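Local coordinates for protein phenylalanine-4-hydroxylase (Colwellia psychrerythraea, PDB 2V28) that probably hydroxylates L-phenylalanine to L-tyrosine with molecular oxygen and tetrahydrobiopterin at a non-haem iron, the first step of phenylalanine breakdown, at residues A[16-21]-A[61-66]; A[54-59]-A[123-128]. All blocks are in the same frame, centred on the assembly; numbering follows the deposited sequence.

Interaction 1. Residues A[16-21]-A[61-66]; sequences GFIEWS and IPQLDE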
ATOM      1  N   GLY A  16       1.524   0.599  40.561  1.00 36.11           N
ATOM      2  CA  GLY A  16       1.153   0.612  39.136  1.00 34.01           C
ATOM      3  C   GLY A  16       0.685   1.955  38.581  1.00 32.43           C
ATOM      4  O   GLY A  16      -0.086   2.007  37.616  1.00 32.32           O
ATOM      5  N   PHE A  17       1.148   3.046  39.185  1.00 30.49           N
ATOM      6  CA  PHE A  17       0.843   4.374  38.687  1.00 28.58           C
ATOM      7  C   PHE A  17       1.858   4.816  37.625  1.00 27.91           C
ATOM      8  O   PHE A  17       3.059   4.671  37.810  1.00 28.34           O
ATOM      9  CB  PHE A  17       0.789   5.384  39.836  1.00 27.91           C
ATOM     10  CG  PHE A  17       0.391   6.770  39.406  1.00 26.15           C
ATOM     11  CD1 PHE A  17      -0.951   7.139  39.363  1.00 24.15           C
ATOM     12  CD2 PHE A  17       1.358   7.710  39.042  1.00 24.67           C
ATOM     13  CE1 PHE A  17      -1.332   8.415  38.962  1.00 21.13           C
ATOM     14  CE2 PHE A  17       0.987   8.997  38.645  1.00 22.39           C
ATOM     15  CZ  PHE A  17      -0.356   9.343  38.586  1.00 23.20           C
ATOM     16  N   ILE A  18       1.378   5.384  36.526  1.00 26.61           N
ATOM     17  CA  ILE A  18       2.287   5.916  35.523  1.00 24.59           C
ATOM     18  C   ILE A  18       2.157   7.411  35.509  1.00 24.46           C
ATOM     19  O   ILE A  18       1.051   7.947  35.546  1.00 23.54           O
ATOM     20  CB  ILE A  18       2.004   5.355  34.113  1.00 25.30           C
ATOM     21  CG1 ILE A  18       2.253   3.851  34.088  1.00 24.65           C
ATOM     22  CG2 ILE A  18       2.839   6.086  33.027  1.00 23.37           C
ATOM     23  CD1 ILE A  18       1.978   3.237  32.738  1.00 27.06           C
ATOM     24  N   GLU A  19       3.299   8.087  35.464  1.00 23.98           N
ATOM     25  CA  GLU A  19       3.283   9.527  35.397  1.00 23.92           C
ATOM     26  C   GLU A  19       3.332   9.907  33.937  1.00 23.23           C
ATOM     27  O   GLU A  19       4.313   9.642  33.256  1.00 23.73           O
ATOM     28  CB  GLU A  19       4.450  10.141  36.187  1.00 23.98           C
ATOM     29  CG  GLU A  19       4.116  11.529  36.749  1.00 25.28           C
ATOM     30  CD  GLU A  19       5.152  12.052  37.749  0.50 24.36           C
ATOM     31  OE1 GLU A  19       4.788  12.239  38.932  0.50 23.62           O
ATOM     32  OE2 GLU A  19       6.323  12.271  37.354  0.50 23.97           O
ATOM     33  N   TRP A  20       2.238  10.467  33.445  1.00 21.97           N
ATOM     34  CA  TRP A  20       2.209  11.028  32.109  1.00 21.20           C
ATOM     35  C   TRP A  20       2.530  12.512  32.237  1.00 21.37           C
ATOM     36  O   TRP A  20       2.148  13.169  33.224  1.00 21.04           O
ATOM     37  CB  TRP A  20       0.839  10.812  31.462  1.00 20.32           C
ATOM     38  CG  TRP A  20       0.495   9.328  31.321  1.00 19.88           C
ATOM     39  CD1 TRP A  20      -0.366   8.594  32.117  1.00 19.34           C
ATOM     40  CD2 TRP A  20       1.030   8.413  30.363  1.00 20.11           C
ATOM     41  NE1 TRP A  20      -0.396   7.282  31.693  1.00 20.10           N
ATOM     42  CE2 TRP A  20       0.457   7.147  30.624  1.00 19.17           C
ATOM     43  CE3 TRP A  20       1.949   8.541  29.297  1.00 20.59           C
ATOM     44  CZ2 TRP A  20       0.755   6.027  29.857  1.00 19.52           C
ATOM     45  CZ3 TRP A  20       2.243   7.424  28.535  1.00 19.05           C
ATOM     46  CH2 TRP A  20       1.649   6.179  28.817  1.00 19.46           C
ATOM     47  N   SER A  21       3.247  13.036  31.259  1.00 21.14           N
ATOM     48  CA  SER A  21       3.550  14.466  31.224  1.00 20.88           C
ATOM     49  C   SER A  21       2.349  15.252  30.682  1.00 20.95           C
ATOM     50  O   SER A  21       1.465  14.671  30.040  1.00 20.92           O
ATOM     51  CB  SER A  21       4.782  14.697  30.352  1.00 20.78           C
ATOM     52  OG  SER A  21       4.436  14.662  28.979  1.00 20.08           O
ATOM     53  N   ILE A  61      -4.427  10.676  29.895  1.00 16.88           N
ATOM     54  CA  ILE A  61      -4.334   9.234  29.649  1.00 15.91           C
ATOM     55  C   ILE A  61      -4.825   8.537  30.904  1.00 16.51           C
ATOM     56  O   ILE A  61      -4.401   8.913  32.008  1.00 17.15           O
ATOM     57  CB  ILE A  61      -2.888   8.830  29.310  1.00 16.39           C
ATOM     58  CG1 ILE A  61      -2.366   9.719  28.160  1.00 14.17           C
ATOM     59  CG2 ILE A  61      -2.819   7.334  28.974  1.00 15.85           C
ATOM     60  CD1 ILE A  61      -0.853   9.667  27.897  1.00 14.16           C
ATOM     61  N   PRO A  62      -5.771   7.578  30.768  1.00 15.79           N
ATOM     62  CA  PRO A  62      -6.160   6.787  31.939  1.00 16.37           C
ATOM     63  C   PRO A  62      -5.067   5.876  32.498  1.00 15.98           C
ATOM     64  O   PRO A  62      -4.197   5.399  31.767  1.00 15.44           O
ATOM     65  CB  PRO A  62      -7.352   5.962  31.429  1.00 15.15           C
ATOM     66  CG  PRO A  62      -7.228   5.956  30.003  1.00 16.13           C
ATOM     67  CD  PRO A  62      -6.579   7.218  29.596  1.00 15.28           C
ATOM     68  N   GLN A  63      -5.092   5.681  33.812  1.00 15.78           N
ATOM     69  CA  GLN A  63      -4.297   4.645  34.402  1.00 17.05           C
ATOM     70  C   GLN A  63      -4.985   3.348  34.006  1.00 17.02           C
ATOM     71  O   GLN A  63      -6.213   3.328  33.809  1.00 17.56           O
ATOM     72  CB  GLN A  63      -4.201   4.834  35.928  1.00 17.11           C
ATOM     73  CG  GLN A  63      -3.547   6.194  36.332  1.00 17.04           C
ATOM     74  CD  GLN A  63      -2.034   6.227  36.103  1.00 15.11           C
ATOM     75  OE1 GLN A  63      -1.358   5.217  36.253  1.00 19.63           O
ATOM     76  NE2 GLN A  63      -1.507   7.378  35.718  1.00 13.78           N
ATOM     77  N   LEU A  64      -4.208   2.286  33.842  1.00 17.53           N
ATOM     78  CA  LEU A  64      -4.750   0.982  33.447  1.00 17.44           C
ATOM     79  C   LEU A  64      -5.814   0.511  34.432  1.00 17.86           C
ATOM     80  O   LEU A  64      -6.867   0.044  34.023  1.00 17.68           O
ATOM     81  CB  LEU A  64      -3.629  -0.059  33.292  1.00 17.39           C
ATOM     82  CG  LEU A  64      -2.596   0.116  32.143  1.00 19.08           C
ATOM     83  CD1 LEU A  64      -1.965  -1.220  31.774  1.00 20.59           C
ATOM     84  CD2 LEU A  64      -3.175   0.751  30.891  1.00 17.45           C
ATOM     85  N   ASP A  65      -5.522   0.623  35.730  1.00 18.13           N
ATOM     86  CA  ASP A  65      -6.506   0.383  36.799  1.00 17.81           C
ATOM     87  C   ASP A  65      -7.888   1.014  36.575  1.00 17.20           C
ATOM     88  O   ASP A  65      -8.904   0.375  36.868  1.00 17.07           O
ATOM     89  CB  ASP A  65      -5.959   0.847  38.132  1.00 18.41           C
ATOM     90  CG  ASP A  65      -5.318  -0.267  38.906  0.75 20.66           C
ATOM     91  OD1 ASP A  65      -4.122  -0.144  39.221  0.75 26.48           O
ATOM     92  OD2 ASP A  65      -6.016  -1.269  39.203  0.75 25.02           O
ATOM     93  N   GLU A  66      -7.938   2.250  36.077  1.00 16.13           N
ATOM     94  CA  GLU A  66      -9.221   2.874  35.792  1.00 15.76           C
ATOM     95  C   GLU A  66      -9.940   2.079  34.721  1.00 14.33           C
ATOM     96  O   GLU A  66     -11.157   1.864  34.815  1.00 13.61           O
ATOM     97  CB  GLU A  66      -9.083   4.348  35.373  1.00 15.38           C
ATOM     98  CG  GLU A  66      -8.398   5.225  36.431  1.00 18.11           C
ATOM     99  CD  GLU A  66      -7.785   6.502  35.833  0.75 18.03           C
ATOM    100  OE1 GLU A  66      -8.496   7.299  35.197  1.00 24.12           O
ATOM    101  OE2 GLU A  66      -6.582   6.712  35.996  0.75 20.12           O
TER
HETATM  102  O   HOH W   1      -3.001   1.630  37.261  1.00 23.25           O
HETATM  103  O   HOH W   2      -1.643   4.820  32.061  1.00 16.03           O
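Gln63 turns its carboxamide onto the backbone of Ile18 and uses both ends. Ile18 N donates to Gln63 OE1 at 2.8 Å, on a lone pair in the carbonyl plane. Gln63 NE2 returns a bond to Ile18 O at 2.6 Å and a near-straight 163°, and the two together fix the rotation of the amide. A bend at chi2 (-74°) brings it flat against the Phe17 ring, the planes 7° apart, with NE2 3.4 Å above one face and offset toward the rim. Packing is equally close at Trp20, where Ile61 CD1 makes a CH-pi contact 3.6 Å from the six-membered ring centroid, Ile18 CG2 lies over the opposite face, and a water in the indole plane links Trp20 NE1 to Pro62 O. The looser, solvent side is at Gly16 and Asp65, where another water joins Gly16 O to Asp65 N and OD1. Gln63 occupies the N-cap position of helix 64-74, so the amide ties the start of that helix to the loop leading into helix 22-39. Around this contact, Trp28 of helix 22-39 touches Ile61 and Pro62, Ile120 of helix 120-127 meets Trp20 and Ile61, and strand 78-82 receives Leu64.

Interaction 2. Residues A[54-59]-A[123-128]; sequences LNLPTD and EIFGHC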
ATOM      1  N   LEU A  54     -16.852   2.543  29.723  1.00  9.94           N
ATOM      2  CA  LEU A  54     -15.487   2.928  30.133  1.00 11.00           C
ATOM      3  C   LEU A  54     -15.388   4.342  30.689  1.00 11.19           C
ATOM      4  O   LEU A  54     -14.525   4.625  31.530  1.00 12.00           O
ATOM      5  CB  LEU A  54     -14.502   2.777  28.961  1.00  8.70           C
ATOM      6  CG  LEU A  54     -14.144   1.379  28.471  1.00 10.27           C
ATOM      7  CD1 LEU A  54     -13.081   1.524  27.365  1.00  5.41           C
ATOM      8  CD2 LEU A  54     -13.607   0.497  29.628  1.00 10.82           C
ATOM      9  N   ASN A  55     -16.274   5.238  30.253  1.00 11.31           N
ATOM     10  CA  ASN A  55     -16.210   6.655  30.638  1.00 11.28           C
ATOM     11  C   ASN A  55     -14.763   7.170  30.684  1.00 11.88           C
ATOM     12  O   ASN A  55     -14.306   7.702  31.699  1.00 11.90           O
ATOM     13  CB  ASN A  55     -16.950   6.915  31.969  1.00 12.14           C
ATOM     14  CG  ASN A  55     -17.256   8.400  32.215  1.00 11.82           C
ATOM     15  OD1 ASN A  55     -17.134   9.227  31.328  1.00 10.63           O
ATOM     16  ND2 ASN A  55     -17.667   8.727  33.439  1.00 14.88           N
ATOM     17  N   LEU A  56     -14.048   7.016  29.577  1.00 12.43           N
ATOM     18  CA  LEU A  56     -12.656   7.426  29.523  1.00 12.89           C
ATOM     19  C   LEU A  56     -12.477   8.930  29.679  1.00 12.78           C
ATOM     20  O   LEU A  56     -13.304   9.694  29.205  1.00 13.13           O
ATOM     21  CB  LEU A  56     -12.000   6.952  28.226  1.00 12.91           C
ATOM     22  CG  LEU A  56     -11.892   5.454  27.923  1.00 12.07           C
ATOM     23  CD1 LEU A  56     -11.480   5.355  26.498  1.00  8.96           C
ATOM     24  CD2 LEU A  56     -10.927   4.732  28.857  1.00 10.99           C
ATOM     25  N   PRO A  57     -11.375   9.358  30.334  1.00 13.70           N
ATOM     26  CA  PRO A  57     -11.037  10.787  30.432  1.00 14.64           C
ATOM     27  C   PRO A  57     -10.728  11.323  29.045  1.00 16.10           C
ATOM     28  O   PRO A  57     -10.107  10.622  28.248  1.00 16.69           O
ATOM     29  CB  PRO A  57      -9.761  10.818  31.290  1.00 15.53           C
ATOM     30  CG  PRO A  57      -9.309   9.418  31.456  1.00 13.75           C
ATOM     31  CD  PRO A  57     -10.361   8.479  30.947  1.00 12.69           C
ATOM     32  N   THR A  58     -11.153  12.549  28.760  1.00 16.51           N
ATOM     33  CA  THR A  58     -10.980  13.096  27.424  1.00 17.96           C
ATOM     34  C   THR A  58      -9.744  13.992  27.323  1.00 18.61           C
ATOM     35  O   THR A  58      -9.414  14.502  26.243  1.00 19.16           O
ATOM     36  CB  THR A  58     -12.191  13.946  27.040  1.00 18.00           C
ATOM     37  OG1 THR A  58     -12.280  15.034  27.962  1.00 18.55           O
ATOM     38  CG2 THR A  58     -13.479  13.121  27.084  1.00 17.74           C
ATOM     39  N   ASP A  59      -9.069  14.186  28.441  1.00 19.08           N
ATOM     40  CA  ASP A  59      -8.021  15.187  28.513  1.00 19.87           C
ATOM     41  C   ASP A  59      -6.789  14.709  29.258  1.00 19.15           C
ATOM     42  O   ASP A  59      -5.907  15.506  29.579  1.00 19.70           O
ATOM     43  CB  ASP A  59      -8.556  16.453  29.178  1.00 20.38           C
ATOM     44  CG  ASP A  59      -9.188  16.185  30.542  1.00 24.25           C
ATOM     45  OD1 ASP A  59      -8.947  15.122  31.162  1.00 27.42           O
ATOM     46  OD2 ASP A  59      -9.956  17.055  31.002  1.00 31.46           O
ATOM     47  N   GLU A 123      -4.661   1.215  21.772  1.00 13.54           N
ATOM     48  CA  GLU A 123      -5.080   0.127  22.633  1.00 14.47           C
ATOM     49  C   GLU A 123      -6.346   0.415  23.421  1.00 13.82           C
ATOM     50  O   GLU A 123      -7.269  -0.371  23.360  1.00 14.87           O
ATOM     51  CB  GLU A 123      -3.976  -0.266  23.609  1.00 14.50           C
ATOM     52  CG  GLU A 123      -2.702  -0.684  22.929  1.00 18.90           C
ATOM     53  CD  GLU A 123      -2.808  -2.004  22.212  1.00 24.21           C
ATOM     54  OE1 GLU A 123      -3.911  -2.409  21.749  1.00 27.99           O
ATOM     55  OE2 GLU A 123      -1.746  -2.631  22.088  1.00 27.74           O
ATOM     56  N   ILE A 124      -6.393   1.529  24.152  1.00 13.27           N
ATOM     57  CA  ILE A 124      -7.534   1.789  25.049  1.00 12.97           C
ATOM     58  C   ILE A 124      -8.747   2.372  24.333  1.00 12.63           C
ATOM     59  O   ILE A 124      -9.895   1.938  24.557  1.00 13.13           O
ATOM     60  CB  ILE A 124      -7.128   2.683  26.218  1.00 12.51           C
ATOM     61  CG1 ILE A 124      -5.877   2.086  26.891  1.00 12.98           C
ATOM     62  CG2 ILE A 124      -8.261   2.778  27.221  1.00 12.51           C
ATOM     63  CD1 ILE A 124      -5.639   2.640  28.283  1.00 10.23           C
ATOM     64  N   PHE A 125      -8.506   3.344  23.473  1.00 12.07           N
ATOM     65  CA  PHE A 125      -9.622   3.931  22.723  1.00 12.91           C
ATOM     66  C   PHE A 125     -10.159   2.989  21.653  1.00 13.19           C
ATOM     67  O   PHE A 125     -11.364   2.798  21.552  1.00 13.27           O
ATOM     68  CB  PHE A 125      -9.216   5.247  22.100  1.00 12.32           C
ATOM     69  CG  PHE A 125     -10.349   5.998  21.504  1.00 13.07           C
ATOM     70  CD1 PHE A 125     -11.094   6.866  22.279  1.00 11.19           C
ATOM     71  CD2 PHE A 125     -10.685   5.823  20.152  1.00 11.49           C
ATOM     72  CE1 PHE A 125     -12.163   7.572  21.730  1.00 13.98           C
ATOM     73  CE2 PHE A 125     -11.743   6.525  19.598  1.00 11.01           C
ATOM     74  CZ  PHE A 125     -12.476   7.413  20.386  1.00 14.27           C
ATOM     75  N   GLY A 126      -9.245   2.436  20.844  1.00 13.56           N
ATOM     76  CA  GLY A 126      -9.573   1.600  19.699  1.00 11.76           C
ATOM     77  C   GLY A 126     -10.015   0.216  20.154  1.00 12.42           C
ATOM     78  O   GLY A 126     -11.060  -0.245  19.715  1.00 10.72           O
ATOM     79  N   HIS A 127      -9.270  -0.405  21.082  1.00 10.98           N
ATOM     80  CA  HIS A 127      -9.527  -1.810  21.440  1.00 12.13           C
ATOM     81  C   HIS A 127     -10.350  -2.120  22.709  1.00 11.15           C
ATOM     82  O   HIS A 127     -11.088  -3.094  22.719  1.00 12.43           O
ATOM     83  CB  HIS A 127      -8.250  -2.686  21.365  1.00 11.37           C
ATOM     84  CG  HIS A 127      -7.658  -2.762  20.001  1.00 14.19           C
ATOM     85  ND1 HIS A 127      -7.939  -3.785  19.123  1.00 18.59           N
ATOM     86  CD2 HIS A 127      -6.865  -1.895  19.324  1.00 18.01           C
ATOM     87  CE1 HIS A 127      -7.314  -3.566  17.982  1.00 17.74           C
ATOM     88  NE2 HIS A 127      -6.666  -2.421  18.073  1.00 19.17           N
ATOM     89  N   CYS A 128     -10.248  -1.300  23.756  1.00 10.90           N
ATOM     90  CA  CYS A 128     -10.892  -1.617  25.036  1.00 10.41           C
ATOM     91  C   CYS A 128     -12.408  -1.510  25.131  1.00 10.91           C
ATOM     92  O   CYS A 128     -12.980  -2.261  25.899  1.00 11.77           O
ATOM     93  CB  CYS A 128     -10.205  -0.926  26.221  1.00 11.02           C
ATOM     94  SG  CYS A 128      -8.566  -1.659  26.576  1.00 13.57           S
TER
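The Phe125 ring is the flat group nearest the loop, and Leu56 reaches it obliquely, meeting neither a clear face nor an edge: Leu56 CD1 comes no nearer than 4.5 Å to Phe125 CD1. Two further rings meet it: Phe121 is stacked with it and Phe32 of helix 22-39 is edge-to-face. The imidazole of His127, the other ring of this segment, meets the ring of His122 with the planes about 50° apart.

Closer contact is made by aliphatic branches. Leu56 CD2 lies 3.7 Å from Ile124 CG2, while Leu56 CD1, the other methyl, stands 4.2 Å from that same carbon; the fork of the leucine thus faces a single methyl of the isoleucine. Ile124 CG2 is brought to this face by a chi1 of -52°, which sets CG1 beside the backbone N and leaves CG2 beside the carbonyl carbon. One step away, Leu54 CD1 settles against Cys128, 3.9 Å from CB and 3.8 Å from the carbonyl carbon C, so it is the backbone and CB that are touched here. Val67 of helix 64-74 also touches Leu54, Leu56 and Ile124.

A wider pi-type turn at 123-127 carries this surface: Glu123 O accepts weak bonds from both His127 N and Cys128 N. Tyr47 OH bonds to Phe125 O, a polar link between helix 45-54 and this helix. Between 54-59 and 123-128 there is no hydrogen bond, and all five touching residues are buried. The chemistry is therefore apolar contact without directional bonds, joining the end of helix 45-54 and the loop after it to the helix whose His127 is an iron ligand in another structure of this enzyme.

How the interactions relate
Interactions 1 and 2 lie 12 Å apart, centre to centre, on the same side of the chain's centre. Their segments alternate in sequence, 16-21, 54-59, 61-66 and 123-128; 54-59 and 61-66 span the connection between helices 45-54 and 64-74, with the helix ends on either side of it. The contacts meet directly: Pro62 CB packs 4.0 Å from Pro57 CD, and Pro62 CG lies 4.1 Å from Leu56 CD2. Leu64 and Pro62 also reach Ile124. Packing through them thus connects the partly exposed interaction 1 with the buried helix bearing His127, an iron ligand in another structure of this enzyme; interaction 1 itself is farther out, the Ile61 side chain about 11 Å from that of His122.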